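Activator of 2-hydroxyisocaproyl-CoA dehydratase (Clostridium difficile, PDB 4EHU) couples ATP hydrolysis to the transfer of one electron to (R)-2-hydroxyisocaproyl-CoA dehydratase, activating it for the reductive branch of L-leucine fermentation. Local coordinates at residues 6-11 with 37-42; 60-63 with 69-72; 132-137 with 142-147; 214-217 with 221-224. One frame throughout, in Å; residues are numbered along the deposited sequence.

The four contacts follow one another along the chain, each closing before the next opens. Interactions 1 and 2 share one five-stranded mixed sheet, in which strands 2-8 and 57-63 are parallel neighbours. Their centres lie about 10 Å apart, and they touch. Interactions 3 and 4 lie on the other side of the nucleotide. Their centres are about 12 Å apart, and they too touch. Interaction 4 follows strand 210-213 of a second sheet with the same 3-2-1-4-5 strand order. Interactions 1 and 3 have centres about 21 Å apart, yet both touch the ATP analogue, as does interaction 4. This is the actin-fold layout, with nucleotide between two related halves.

Interaction 1. Residues 6-11 with 37-42; sequences LDIGST and TGPSRV. With ANP (phosphoaminophosphonic acid-adenylate ester), chain D.
Ile8 and Pro39 meet at about a right angle. The Pro39 CG corner is set against the branches of the isoleucine, with CG2 and CD1 of Ile8 each 3.9 Å from CG of Pro39. The chi1 of Ile8 (-53°) turns CG2 to the proline ring, and the extended chi2 (167°) carries CD1 there. Leu6 and Val42 are arranged differently. They lie alongside each other, pointing opposite ways, and touch through Leu6 CD2 and Val42 CG1, also 3.9 Å apart. No hydrogen bond joins the two segments; the packing of strand 2-8 against helix 38-50 is purely apolar. Ser13 of strand 13-19 touches Ile8, Pro39 and Val42.

Beyond the strand, the chain turns to the nucleotide. Ser10 N donates to ANP O1G, and Thr11 N donates to ANP O1B at 2.9 Å. The bridging nitrogen of the analogue, ANP N3B, donates to Ser10 OG at 2.8 Å. Ser10 OG and Thr11 OG1 share a hydrogen bond of 2.7 Å. Gly9 passes close by, its CA 3.4 Å from ANP O1B. A phosphate-binding turn between strands 2-8 and 13-19 is a characteristic feature of actin-like ATPases.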
loop_
_atom_site.group_PDB
_atom_site.type_symbol
_atom_site.label_atom_id
_atom_site.label_comp_id
_atom_site.label_asym_id
_atom_site.label_seq_id
_atom_site.Cartn_x
_atom_site.Cartn_y
_atom_site.Cartn_z
ATOM N N LEU A 6 -26.384 -10.734 8.317
ATOM C CA LEU A 6 -25.782 -9.422 8.110
ATOM C C LEU A 6 -24.286 -9.619 7.959
ATOM O O LEU A 6 -23.683 -10.338 8.742
ATOM C CB LEU A 6 -26.056 -8.500 9.299
ATOM C CG LEU A 6 -27.502 -8.050 9.499
ATOM C CD1 LEU A 6 -27.621 -7.262 10.796
ATOM C CD2 LEU A 6 -27.977 -7.223 8.314
ATOM N N ASP A 7 -23.696 -8.990 6.951
ATOM C CA ASP A 7 -22.255 -9.053 6.720
ATOM C C ASP A 7 -21.737 -7.618 6.734
ATOM O O ASP A 7 -21.953 -6.854 5.805
ATOM C CB ASP A 7 -21.971 -9.768 5.382
ATOM C CG ASP A 7 -20.489 -9.720 4.961
ATOM O OD1 ASP A 7 -19.624 -9.175 5.679
ATOM O OD2 ASP A 7 -20.198 -10.242 3.874
ATOM N N ILE A 8 -21.093 -7.237 7.826
ATOM C CA ILE A 8 -20.627 -5.876 7.996
ATOM C C ILE A 8 -19.137 -5.848 7.726
ATOM O O ILE A 8 -18.331 -6.171 8.593
ATOM C CB ILE A 8 -20.929 -5.368 9.417
ATOM C CG1 ILE A 8 -22.412 -5.580 9.730
ATOM C CG2 ILE A 8 -20.551 -3.903 9.538
ATOM C CD1 ILE A 8 -22.759 -5.406 11.211
ATOM N N GLY A 9 -18.764 -5.504 6.499
ATOM C CA GLY A 9 -17.363 -5.543 6.135
ATOM C C GLY A 9 -16.700 -4.202 6.339
ATOM O O GLY A 9 -17.294 -3.284 6.903
ATOM N N SER A 10 -15.477 -4.089 5.848
ATOM C CA SER A 10 -14.717 -2.852 5.957
ATOM C C SER A 10 -15.398 -1.715 5.206
ATOM O O SER A 10 -15.229 -0.545 5.538
ATOM C CB SER A 10 -13.321 -3.067 5.381
ATOM O OG SER A 10 -13.341 -3.255 3.973
ATOM N N THR A 11 -16.182 -2.075 4.199
ATOM C CA THR A 11 -16.502 -1.150 3.121
ATOM C C THR A 11 -17.990 -1.064 2.852
ATOM O O THR A 11 -18.512 0.012 2.565
ATOM C CB THR A 11 -15.795 -1.582 1.829
ATOM O OG1 THR A 11 -14.379 -1.597 2.049
ATOM C CG2 THR A 11 -16.136 -0.638 0.668
ATOM N N THR A 37 -23.268 3.993 9.747
ATOM C CA THR A 37 -24.685 3.720 9.912
ATOM C C THR A 37 -25.118 2.648 8.918
ATOM O O THR A 37 -26.286 2.272 8.859
ATOM C CB THR A 37 -25.498 4.990 9.664
ATOM O OG1 THR A 37 -25.169 5.517 8.372
ATOM C CG2 THR A 37 -25.181 6.035 10.723
ATOM N N GLY A 38 -24.161 2.160 8.138
ATOM C CA GLY A 38 -24.429 1.191 7.091
ATOM C C GLY A 38 -25.388 0.093 7.513
ATOM O O GLY A 38 -26.385 -0.143 6.839
ATOM N N PRO A 39 -25.080 -0.595 8.623
ATOM C CA PRO A 39 -25.896 -1.700 9.146
ATOM C C PRO A 39 -27.346 -1.331 9.459
ATOM O O PRO A 39 -28.258 -2.081 9.112
ATOM C CB PRO A 39 -25.161 -2.088 10.430
ATOM C CG PRO A 39 -23.738 -1.740 10.147
ATOM C CD PRO A 39 -23.804 -0.473 9.345
ATOM N N SER A 40 -27.566 -0.196 10.114
ATOM C CA SER A 40 -28.930 0.215 10.422
ATOM C C SER A 40 -29.693 0.501 9.129
ATOM O O SER A 40 -30.874 0.180 9.018
ATOM C CB SER A 40 -28.952 1.428 11.362
ATOM O OG SER A 40 -28.330 2.557 10.779
ATOM N N ARG A 41 -29.012 1.082 8.146
ATOM C CA ARG A 41 -29.630 1.393 6.868
ATOM C C ARG A 41 -29.991 0.122 6.101
ATOM O O ARG A 41 -31.019 0.062 5.427
ATOM C CB ARG A 41 -28.695 2.270 6.043
ATOM C CG ARG A 41 -28.344 3.585 6.724
ATOM C CD ARG A 41 -27.275 4.335 5.955
ATOM N NE ARG A 41 -27.656 4.527 4.561
ATOM C CZ ARG A 41 -26.858 5.034 3.626
ATOM N NH1 ARG A 41 -27.297 5.167 2.382
ATOM N NH2 ARG A 41 -25.623 5.408 3.936
ATOM N N VAL A 42 -29.143 -0.895 6.205
ATOM C CA VAL A 42 -29.417 -2.181 5.582
ATOM C C VAL A 42 -30.711 -2.749 6.162
ATOM O O VAL A 42 -31.598 -3.190 5.436
ATOM C CB VAL A 42 -28.250 -3.166 5.821
ATOM C CG1 VAL A 42 -28.647 -4.581 5.475
ATOM C CG2 VAL A 42 -27.030 -2.744 5.019
HETATM P PG ANP D . -13.720 -6.800 3.551
HETATM O O1G ANP D . -13.743 -6.495 5.044
HETATM O O2G ANP D . -14.342 -8.147 3.283
HETATM O O3G ANP D . -12.378 -6.652 2.950
HETATM P PB ANP D . -16.281 -5.672 2.386
HETATM O O1B ANP D . -17.075 -4.499 2.897
HETATM O O2B ANP D . -16.879 -7.058 2.634
HETATM N N3B ANP D . -14.648 -5.496 2.932
HETATM P PA ANP D . -17.239 -5.965 -0.341
HETATM O O1A ANP D . -18.574 -5.446 0.064
HETATM O O2A ANP D . -17.010 -7.439 -0.594
HETATM O O3A ANP D . -16.146 -5.518 0.770
HETATM O "O5'" ANP D . -16.652 -5.184 -1.617
HETATM C "C5'" ANP D . -16.420 -3.772 -1.556
HETATM C "C4'" ANP D . -16.018 -3.282 -2.943
HETATM O "O4'" ANP D . -16.579 -3.914 -4.085
HETATM C "C3'" ANP D . -15.474 -1.901 -3.256
HETATM O "O3'" ANP D . -14.177 -1.713 -2.672
HETATM C "C2'" ANP D . -15.502 -1.876 -4.789
HETATM O "O2'" ANP D . -14.186 -1.946 -5.366
HETATM C "C1'" ANP D . -16.307 -3.098 -5.230
HETATM N N9 ANP D . -17.626 -2.765 -5.796
HETATM C C8 ANP D . -18.722 -2.363 -5.120
HETATM N N7 ANP D . -19.773 -2.202 -5.961
HETATM C C5 ANP D . -19.327 -2.521 -7.202
HETATM C C6 ANP D . -19.907 -2.583 -8.545
HETATM N N6 ANP D . -21.205 -2.237 -8.723
HETATM N N1 ANP D . -19.106 -2.980 -9.566
HETATM C C2 ANP D . -17.822 -3.325 -9.390
HETATM N N3 ANP D . -17.224 -3.281 -8.190
HETATM C C4 ANP D . -17.919 -2.903 -7.088
#

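Interaction 2. Residues 60-63 with 69-72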
loop_
_atom_site.group_PDB
_atom_site.type_symbol
_atom_site.label_atom_id
_atom_site.label_comp_id
_atom_site.label_asym_id
_atom_site.label_seq_id
_atom_site.Cartn_x
_atom_site.Cartn_y
_atom_site.Cartn_z
ATOM N N VAL A 60 -30.976 -14.234 13.894
ATOM C CA VAL A 60 -30.121 -13.316 13.165
ATOM C C VAL A 60 -28.674 -13.709 13.391
ATOM O O VAL A 60 -28.264 -13.924 14.526
ATOM C CB VAL A 60 -30.300 -11.868 13.669
ATOM C CG1 VAL A 60 -29.362 -10.919 12.917
ATOM C CG2 VAL A 60 -31.752 -11.429 13.529
ATOM N N VAL A 61 -27.898 -13.810 12.317
ATOM C CA VAL A 61 -26.454 -14.024 12.447
ATOM C C VAL A 61 -25.718 -12.877 11.775
ATOM O O VAL A 61 -26.102 -12.431 10.696
ATOM C CB VAL A 61 -26.007 -15.363 11.821
ATOM C CG1 VAL A 61 -24.476 -15.420 11.680
ATOM C CG2 VAL A 61 -26.535 -16.544 12.644
ATOM N N VAL A 62 -24.655 -12.402 12.420
ATOM C CA VAL A 62 -23.830 -11.350 11.842
ATOM C C VAL A 62 -22.417 -11.859 11.603
ATOM O O VAL A 62 -21.883 -12.656 12.373
ATOM C CB VAL A 62 -23.805 -10.100 12.749
ATOM C CG1 VAL A 62 -23.126 -10.414 14.075
ATOM C CG2 VAL A 62 -23.108 -8.946 12.052
ATOM N N THR A 63 -21.827 -11.387 10.517
ATOM C CA THR A 63 -20.485 -11.793 10.128
ATOM C C THR A 63 -19.733 -10.565 9.638
ATOM O O THR A 63 -20.281 -9.469 9.617
ATOM C CB THR A 63 -20.545 -12.886 9.037
ATOM O OG1 THR A 63 -19.244 -13.459 8.824
ATOM C CG2 THR A 63 -21.074 -12.333 7.731
ATOM N N ASN A 69 -18.773 -5.733 16.795
ATOM C CA ASN A 69 -19.331 -4.417 17.092
ATOM C C ASN A 69 -20.855 -4.435 17.056
ATOM O O ASN A 69 -21.504 -3.466 17.443
ATOM C CB ASN A 69 -18.832 -3.375 16.080
ATOM C CG ASN A 69 -17.320 -3.228 16.074
ATOM O OD1 ASN A 69 -16.651 -3.489 17.074
ATOM N ND2 ASN A 69 -16.774 -2.798 14.939
ATOM N N TYR A 70 -21.426 -5.535 16.579
ATOM C CA TYR A 70 -22.871 -5.644 16.429
ATOM C C TYR A 70 -23.437 -6.519 17.542
ATOM O O TYR A 70 -23.016 -7.659 17.707
ATOM C CB TYR A 70 -23.206 -6.236 15.060
ATOM C CG TYR A 70 -24.675 -6.188 14.732
ATOM C CD1 TYR A 70 -25.252 -5.029 14.227
ATOM C CD2 TYR A 70 -25.483 -7.297 14.919
ATOM C CE1 TYR A 70 -26.589 -4.978 13.919
ATOM C CE2 TYR A 70 -26.830 -7.254 14.621
ATOM C CZ TYR A 70 -27.376 -6.090 14.123
ATOM O OH TYR A 70 -28.713 -6.037 13.820
ATOM N N SER A 71 -24.392 -5.988 18.303
ATOM C CA SER A 71 -24.830 -6.649 19.531
ATOM C C SER A 71 -26.231 -7.260 19.461
ATOM O O SER A 71 -26.665 -7.909 20.413
ATOM C CB SER A 71 -24.772 -5.664 20.703
ATOM O OG SER A 71 -25.817 -4.711 20.620
ATOM N N ASP A 72 -26.934 -7.065 18.347
ATOM C CA ASP A 72 -28.317 -7.532 18.233
ATOM C C ASP A 72 -28.467 -8.811 17.404
ATOM O O ASP A 72 -29.513 -9.035 16.789
ATOM C CB ASP A 72 -29.195 -6.430 17.636
ATOM C CG ASP A 72 -29.430 -5.282 18.603
ATOM O OD1 ASP A 72 -29.818 -5.544 19.761
ATOM O OD2 ASP A 72 -29.217 -4.117 18.204
#
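Val62 and Tyr70 join strand 57-63 to the loop that leads into strand 75-76. Both strands belong to the five-stranded mixed sheet of an actin-fold half, and strand 75-76 is its edge within this chain.

The apolar packing is nearly all between these two residues. Their side chains cross obliquely. Tyr70 CG lies anti to the backbone N (chi1 -171°), which lays the ring along the strand toward Val60. CG1 of Val62 touches the ring, 4.0 Å from Tyr70 CD2, and CG2 of Val62 is 4.0 Å from Tyr70 CB. The ring also touches Leu6 and Ile8 of strand 2-8, so it spans two neighbouring strands of the sheet.

A looser contact sets an apolar group beside a polar one. Val60 CB approaches Asp72 O at 4.3 Å, while the carboxylate of Asp72 leads away from the strand.

No hydrogen bond crosses between the segments. The loop is tied by bonds to its surroundings: Tyr70 O accepts from Gln76 NE2, and Asp72 O has a weak bond from Arg54 NH2. The closest approach is between Val62 CB and Tyr70 CD2, 3.9 Å apart.

Interaction 3. Residues 132-137 with 142-147. With ANP (phosphoaminophosphonic acid-adenylate ester), chain D.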
loop_
_atom_site.group_PDB
_atom_site.type_symbol
_atom_site.label_atom_id
_atom_site.label_comp_id
_atom_site.label_asym_id
_atom_site.label_seq_id
_atom_site.Cartn_x
_atom_site.Cartn_y
_atom_site.Cartn_z
ATOM N N PHE A 132 -7.750 -0.638 -3.883
ATOM C CA PHE A 132 -6.909 -0.292 -5.033
ATOM C C PHE A 132 -7.812 0.206 -6.175
ATOM O O PHE A 132 -7.549 1.235 -6.787
ATOM C CB PHE A 132 -6.081 -1.520 -5.450
ATOM C CG PHE A 132 -5.181 -1.318 -6.669
ATOM C CD1 PHE A 132 -3.848 -0.978 -6.497
ATOM C CD2 PHE A 132 -5.653 -1.552 -7.961
ATOM C CE1 PHE A 132 -2.995 -0.836 -7.590
ATOM C CE2 PHE A 132 -4.815 -1.411 -9.052
ATOM C CZ PHE A 132 -3.480 -1.049 -8.874
ATOM N N LEU A 133 -8.883 -0.521 -6.442
ATOM C CA LEU A 133 -9.783 -0.158 -7.541
ATOM C C LEU A 133 -10.502 1.141 -7.225
ATOM O O LEU A 133 -10.686 1.965 -8.100
ATOM C CB LEU A 133 -10.790 -1.285 -7.796
ATOM C CG LEU A 133 -10.089 -2.546 -8.307
ATOM C CD1 LEU A 133 -11.002 -3.786 -8.185
ATOM C CD2 LEU A 133 -9.666 -2.367 -9.771
ATOM N N ASP A 134 -10.905 1.335 -5.971
ATOM C CA ASP A 134 -11.637 2.539 -5.619
ATOM C C ASP A 134 -10.715 3.745 -5.801
ATOM O O ASP A 134 -11.125 4.788 -6.316
ATOM C CB ASP A 134 -12.164 2.463 -4.175
ATOM C CG ASP A 134 -13.152 1.308 -3.962
ATOM O OD1 ASP A 134 -13.692 0.767 -4.950
ATOM O OD2 ASP A 134 -13.382 0.943 -2.791
ATOM N N VAL A 135 -9.454 3.587 -5.407
ATOM C CA VAL A 135 -8.457 4.647 -5.575
ATOM C C VAL A 135 -8.244 4.983 -7.052
ATOM O O VAL A 135 -8.208 6.158 -7.434
ATOM C CB VAL A 135 -7.104 4.251 -4.932
ATOM C CG1 VAL A 135 -5.991 5.136 -5.433
ATOM C CG2 VAL A 135 -7.201 4.336 -3.398
ATOM N N MET A 136 -8.110 3.963 -7.901
ATOM C CA MET A 136 -7.873 4.209 -9.315
ATOM C C MET A 136 -9.108 4.777 -10.020
ATOM O O MET A 136 -8.976 5.614 -10.899
ATOM C CB MET A 136 -7.481 2.912 -10.016
ATOM C CG MET A 136 -6.196 2.317 -9.490
ATOM S SD MET A 136 -4.817 3.482 -9.604
ATOM C CE MET A 136 -3.744 2.722 -8.384
ATOM N N ALA A 137 -10.295 4.305 -9.638
ATOM C CA ALA A 137 -11.532 4.788 -10.262
ATOM C C ALA A 137 -11.664 6.296 -10.054
ATOM O O ALA A 137 -12.087 7.025 -10.961
ATOM C CB ALA A 137 -12.745 4.058 -9.678
ATOM N N VAL A 142 -14.048 7.612 -13.271
ATOM C CA VAL A 142 -15.205 6.812 -13.638
ATOM C C VAL A 142 -15.680 6.080 -12.398
ATOM O O VAL A 142 -14.920 5.896 -11.456
ATOM C CB VAL A 142 -14.879 5.800 -14.740
ATOM C CG1 VAL A 142 -14.312 6.514 -15.965
ATOM C CG2 VAL A 142 -13.923 4.762 -14.222
ATOM N N ASP A 143 -16.937 5.666 -12.379
ATOM C CA ASP A 143 -17.436 4.949 -11.224
ATOM C C ASP A 143 -16.885 3.532 -11.260
ATOM O O ASP A 143 -16.646 2.973 -12.340
ATOM C CB ASP A 143 -18.963 4.914 -11.227
ATOM C CG ASP A 143 -19.577 6.289 -11.403
ATOM O OD1 ASP A 143 -18.903 7.289 -11.077
ATOM O OD2 ASP A 143 -20.733 6.366 -11.870
ATOM N N VAL A 144 -16.685 2.947 -10.087
ATOM C CA VAL A 144 -16.143 1.597 -10.014
ATOM C C VAL A 144 -17.061 0.621 -10.748
ATOM O O VAL A 144 -16.603 -0.398 -11.252
ATOM C CB VAL A 144 -15.920 1.125 -8.554
ATOM C CG1 VAL A 144 -14.876 1.992 -7.882
ATOM C CG2 VAL A 144 -17.219 1.148 -7.768
ATOM N N SER A 145 -18.346 0.946 -10.819
ATOM C CA SER A 145 -19.333 0.075 -11.481
ATOM C C SER A 145 -19.186 0.041 -13.003
ATOM O O SER A 145 -19.777 -0.819 -13.652
ATOM C CB SER A 145 -20.759 0.491 -11.110
ATOM O OG SER A 145 -21.090 1.741 -11.691
ATOM N N GLU A 146 -18.435 0.989 -13.565
ATOM C CA GLU A 146 -18.248 1.041 -15.017
ATOM C C GLU A 146 -16.945 0.392 -15.479
ATOM O O GLU A 146 -16.762 0.215 -16.687
ATOM C CB GLU A 146 -18.243 2.490 -15.518
ATOM C CG GLU A 146 -19.411 3.346 -15.057
ATOM C CD GLU A 146 -19.117 4.837 -15.189
ATOM O OE1 GLU A 146 -19.290 5.571 -14.192
ATOM O OE2 GLU A 146 -18.708 5.275 -16.287
ATOM N N LEU A 147 -16.034 0.076 -14.552
ATOM C CA LEU A 147 -14.710 -0.436 -14.933
ATOM C C LEU A 147 -14.785 -1.697 -15.793
ATOM O O LEU A 147 -14.054 -1.822 -16.768
ATOM C CB LEU A 147 -13.861 -0.727 -13.687
ATOM C CG LEU A 147 -13.538 0.501 -12.831
ATOM C CD1 LEU A 147 -12.753 0.070 -11.567
ATOM C CD2 LEU A 147 -12.741 1.537 -13.614
HETATM P PG ANP D . -13.720 -6.800 3.551
HETATM O O1G ANP D . -13.743 -6.495 5.044
HETATM O O2G ANP D . -14.342 -8.147 3.283
HETATM O O3G ANP D . -12.378 -6.652 2.950
HETATM P PB ANP D . -16.281 -5.672 2.386
HETATM O O1B ANP D . -17.075 -4.499 2.897
HETATM O O2B ANP D . -16.879 -7.058 2.634
HETATM N N3B ANP D . -14.648 -5.496 2.932
HETATM P PA ANP D . -17.239 -5.965 -0.341
HETATM O O1A ANP D . -18.574 -5.446 0.064
HETATM O O2A ANP D . -17.010 -7.439 -0.594
HETATM O O3A ANP D . -16.146 -5.518 0.770
HETATM O "O5'" ANP D . -16.652 -5.184 -1.617
HETATM C "C5'" ANP D . -16.420 -3.772 -1.556
HETATM C "C4'" ANP D . -16.018 -3.282 -2.943
HETATM O "O4'" ANP D . -16.579 -3.914 -4.085
HETATM C "C3'" ANP D . -15.474 -1.901 -3.256
HETATM O "O3'" ANP D . -14.177 -1.713 -2.672
HETATM C "C2'" ANP D . -15.502 -1.876 -4.789
HETATM O "O2'" ANP D . -14.186 -1.946 -5.366
HETATM C "C1'" ANP D . -16.307 -3.098 -5.230
HETATM N N9 ANP D . -17.626 -2.765 -5.796
HETATM C C8 ANP D . -18.722 -2.363 -5.120
HETATM N N7 ANP D . -19.773 -2.202 -5.961
HETATM C C5 ANP D . -19.327 -2.521 -7.202
HETATM C C6 ANP D . -19.907 -2.583 -8.545
HETATM N N6 ANP D . -21.205 -2.237 -8.723
HETATM N N1 ANP D . -19.106 -2.980 -9.566
HETATM C C2 ANP D . -17.822 -3.325 -9.390
HETATM N N3 ANP D . -17.224 -3.281 -8.190
HETATM C C4 ANP D . -17.919 -2.903 -7.088
#
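The Asp134 carboxylate touches Val144 and binds the ribose. Its two oxygens take one ribose hydroxyl each: ANP O2' donates to Asp134 OD1 and ANP O3' to Asp134 OD2, both at 2.8 Å. This double grip should hold the carboxylate against rotation. Its CG lies beside the backbone N (chi1 -62°), which brings the carboxylate round to both partners. Val144 CG1 is 3.4 Å from Asp134 OD1. The adenine is approached by Val144 CG2, 4.2 Å from ANP C4. Ser145 CB comes near the exocyclic amine, ANP N6. At the far side of the helix, one face of the Phe132 ring carries Met136 CE, offset toward the rim.

In this actin-fold ATPase, helix 130-140 and the loop after it form part of the ribose and adenine side of the ATP pocket. Asp134 is an established ATP-binding residue.

Ala137, about one helical turn on from Leu133 and Asp134, carries much of the packing. Ala137 CB meets Val144 CG1 at 3.5 Å, a tight carbon pair. Leu147 CD1 adds a looser contact with Leu133 CD2, 4.3 Å away. One backbone bond closes the turn: Val142 N donates to Ala137 O at 3.1 Å, with the donor tilted 19° from the carbonyl plane.

Interaction 4. Residues 214-217 with 221-224; sequences GGVA and GIVR. With ANP (phosphoaminophosphonic acid-adenylate ester), chain D; ACT (acetate ion), chain I.
Val216 and Ile222 cross at a slant, with Val216 CG1 resting on the isoleucine at 3.8 Å from Ile222 CG2 and 3.9 Å from Ile222 CG1. Val216 CG1 is anti to the backbone N (chi1 175°), which leaves CG2 for the ribose side of the nucleotide. A second contact brings Val223 CG2 to Ala217 O at 3.5 Å. The segments share no hydrogen bond.

The glycines just before Val216 meet the alpha phosphate. Gly215 N donates to ANP O2A at 2.8 Å and has a weak bond to ANP O5'. Gly214 has a positive phi (95°) that suits a residue without a side chain. The turn is closed by Ala217 N donating to Gly214 O. Gly215 is an ATP-binding residue, and the turn is consistent with the adenosine motif of actin-like ATPases.

Further out, Asn219 OD1 accepts from Ile222 N at the start of the helix. Arg224 holds an acetate, probably from the crystallisation liquor: Arg224 NH2 donates to ACT O at 2.9 Å, and NE reaches both acetate oxygens. Its NH2 also donates to Gly148 O.

The contact joins the loop after strand 210-213 to helix 220-230. Val216 and Ile222 pack on Leu133 of helix 130-140 and Ile100 of strand 96-100.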
loop_
_atom_site.group_PDB
_atom_site.type_symbol
_atom_site.label_atom_id
_atom_site.label_comp_id
_atom_site.label_asym_id
_atom_site.label_seq_id
_atom_site.Cartn_x
_atom_site.Cartn_y
_atom_site.Cartn_z
ATOM N N GLY A 214 -17.542 -11.401 -3.211
ATOM C CA GLY A 214 -17.137 -10.072 -2.788
ATOM C C GLY A 214 -17.607 -9.037 -3.790
ATOM O O GLY A 214 -17.989 -9.367 -4.935
ATOM N N GLY A 215 -17.549 -7.777 -3.370
ATOM C CA GLY A 215 -18.041 -6.686 -4.199
ATOM C C GLY A 215 -17.196 -6.539 -5.465
ATOM O O GLY A 215 -17.724 -6.155 -6.509
ATOM N N VAL A 216 -15.903 -6.855 -5.374
ATOM C CA VAL A 216 -15.014 -6.719 -6.526
ATOM C C VAL A 216 -15.369 -7.736 -7.602
ATOM O O VAL A 216 -15.085 -7.519 -8.785
ATOM C CB VAL A 216 -13.539 -6.838 -6.108
ATOM C CG1 VAL A 216 -12.600 -6.830 -7.324
ATOM C CG2 VAL A 216 -13.199 -5.692 -5.173
ATOM N N ALA A 217 -16.017 -8.833 -7.220
ATOM C CA ALA A 217 -16.463 -9.811 -8.232
ATOM C C ALA A 217 -17.599 -9.284 -9.112
ATOM O O ALA A 217 -17.942 -9.896 -10.133
ATOM C CB ALA A 217 -16.879 -11.119 -7.568
ATOM N N GLY A 221 -14.414 -7.137 -15.414
ATOM C CA GLY A 221 -13.028 -7.013 -15.846
ATOM C C GLY A 221 -12.077 -7.734 -14.924
ATOM O O GLY A 221 -11.089 -8.328 -15.356
ATOM N N ILE A 222 -12.348 -7.661 -13.619
ATOM C CA ILE A 222 -11.528 -8.381 -12.649
ATOM C C ILE A 222 -11.751 -9.881 -12.793
ATOM O O ILE A 222 -10.795 -10.656 -12.744
ATOM C CB ILE A 222 -11.844 -7.947 -11.222
ATOM C CG1 ILE A 222 -11.373 -6.499 -10.999
ATOM C CG2 ILE A 222 -11.187 -8.922 -10.224
ATOM C CD1 ILE A 222 -9.834 -6.316 -10.930
ATOM N N VAL A 223 -12.994 -10.303 -12.980
ATOM C CA VAL A 223 -13.270 -11.718 -13.169
ATOM C C VAL A 223 -12.519 -12.238 -14.412
ATOM O O VAL A 223 -11.844 -13.267 -14.337
ATOM C CB VAL A 223 -14.764 -11.995 -13.273
ATOM C CG1 VAL A 223 -15.009 -13.489 -13.552
ATOM C CG2 VAL A 223 -15.450 -11.563 -11.951
ATOM N N ARG A 224 -12.608 -11.521 -15.531
ATOM C CA ARG A 224 -11.931 -11.971 -16.754
ATOM C C ARG A 224 -10.411 -12.023 -16.564
ATOM O O ARG A 224 -9.764 -12.983 -16.990
ATOM C CB ARG A 224 -12.264 -11.054 -17.934
ATOM C CG ARG A 224 -13.683 -11.214 -18.429
ATOM C CD ARG A 224 -13.899 -10.426 -19.726
ATOM N NE ARG A 224 -13.611 -9.002 -19.587
ATOM C CZ ARG A 224 -14.484 -8.086 -19.164
ATOM N NH1 ARG A 224 -15.720 -8.440 -18.847
ATOM N NH2 ARG A 224 -14.110 -6.811 -19.076
HETATM P PG ANP D . -13.720 -6.800 3.551
HETATM O O1G ANP D . -13.743 -6.495 5.044
HETATM O O2G ANP D . -14.342 -8.147 3.283
HETATM O O3G ANP D . -12.378 -6.652 2.950
HETATM P PB ANP D . -16.281 -5.672 2.386
HETATM O O1B ANP D . -17.075 -4.499 2.897
HETATM O O2B ANP D . -16.879 -7.058 2.634
HETATM N N3B ANP D . -14.648 -5.496 2.932
HETATM P PA ANP D . -17.239 -5.965 -0.341
HETATM O O1A ANP D . -18.574 -5.446 0.064
HETATM O O2A ANP D . -17.010 -7.439 -0.594
HETATM O O3A ANP D . -16.146 -5.518 0.770
HETATM O "O5'" ANP D . -16.652 -5.184 -1.617
HETATM C "C5'" ANP D . -16.420 -3.772 -1.556
HETATM C "C4'" ANP D . -16.018 -3.282 -2.943
HETATM O "O4'" ANP D . -16.579 -3.914 -4.085
HETATM C "C3'" ANP D . -15.474 -1.901 -3.256
HETATM O "O3'" ANP D . -14.177 -1.713 -2.672
HETATM C "C2'" ANP D . -15.502 -1.876 -4.789
HETATM O "O2'" ANP D . -14.186 -1.946 -5.366
HETATM C "C1'" ANP D . -16.307 -3.098 -5.230
HETATM N N9 ANP D . -17.626 -2.765 -5.796
HETATM C C8 ANP D . -18.722 -2.363 -5.120
HETATM N N7 ANP D . -19.773 -2.202 -5.961
HETATM C C5 ANP D . -19.327 -2.521 -7.202
HETATM C C6 ANP D . -19.907 -2.583 -8.545
HETATM N N6 ANP D . -21.205 -2.237 -8.723
HETATM N N1 ANP D . -19.106 -2.980 -9.566
HETATM C C2 ANP D . -17.822 -3.325 -9.390
HETATM N N3 ANP D . -17.224 -3.281 -8.190
HETATM C C4 ANP D . -17.919 -2.903 -7.088
HETATM C C ACT I . -10.699 -7.155 -20.584
HETATM O O ACT I . -11.252 -6.777 -19.523
HETATM O OXT ACT I . -11.349 -7.933 -21.333
HETATM C CH3 ACT I . -9.326 -6.675 -20.957
#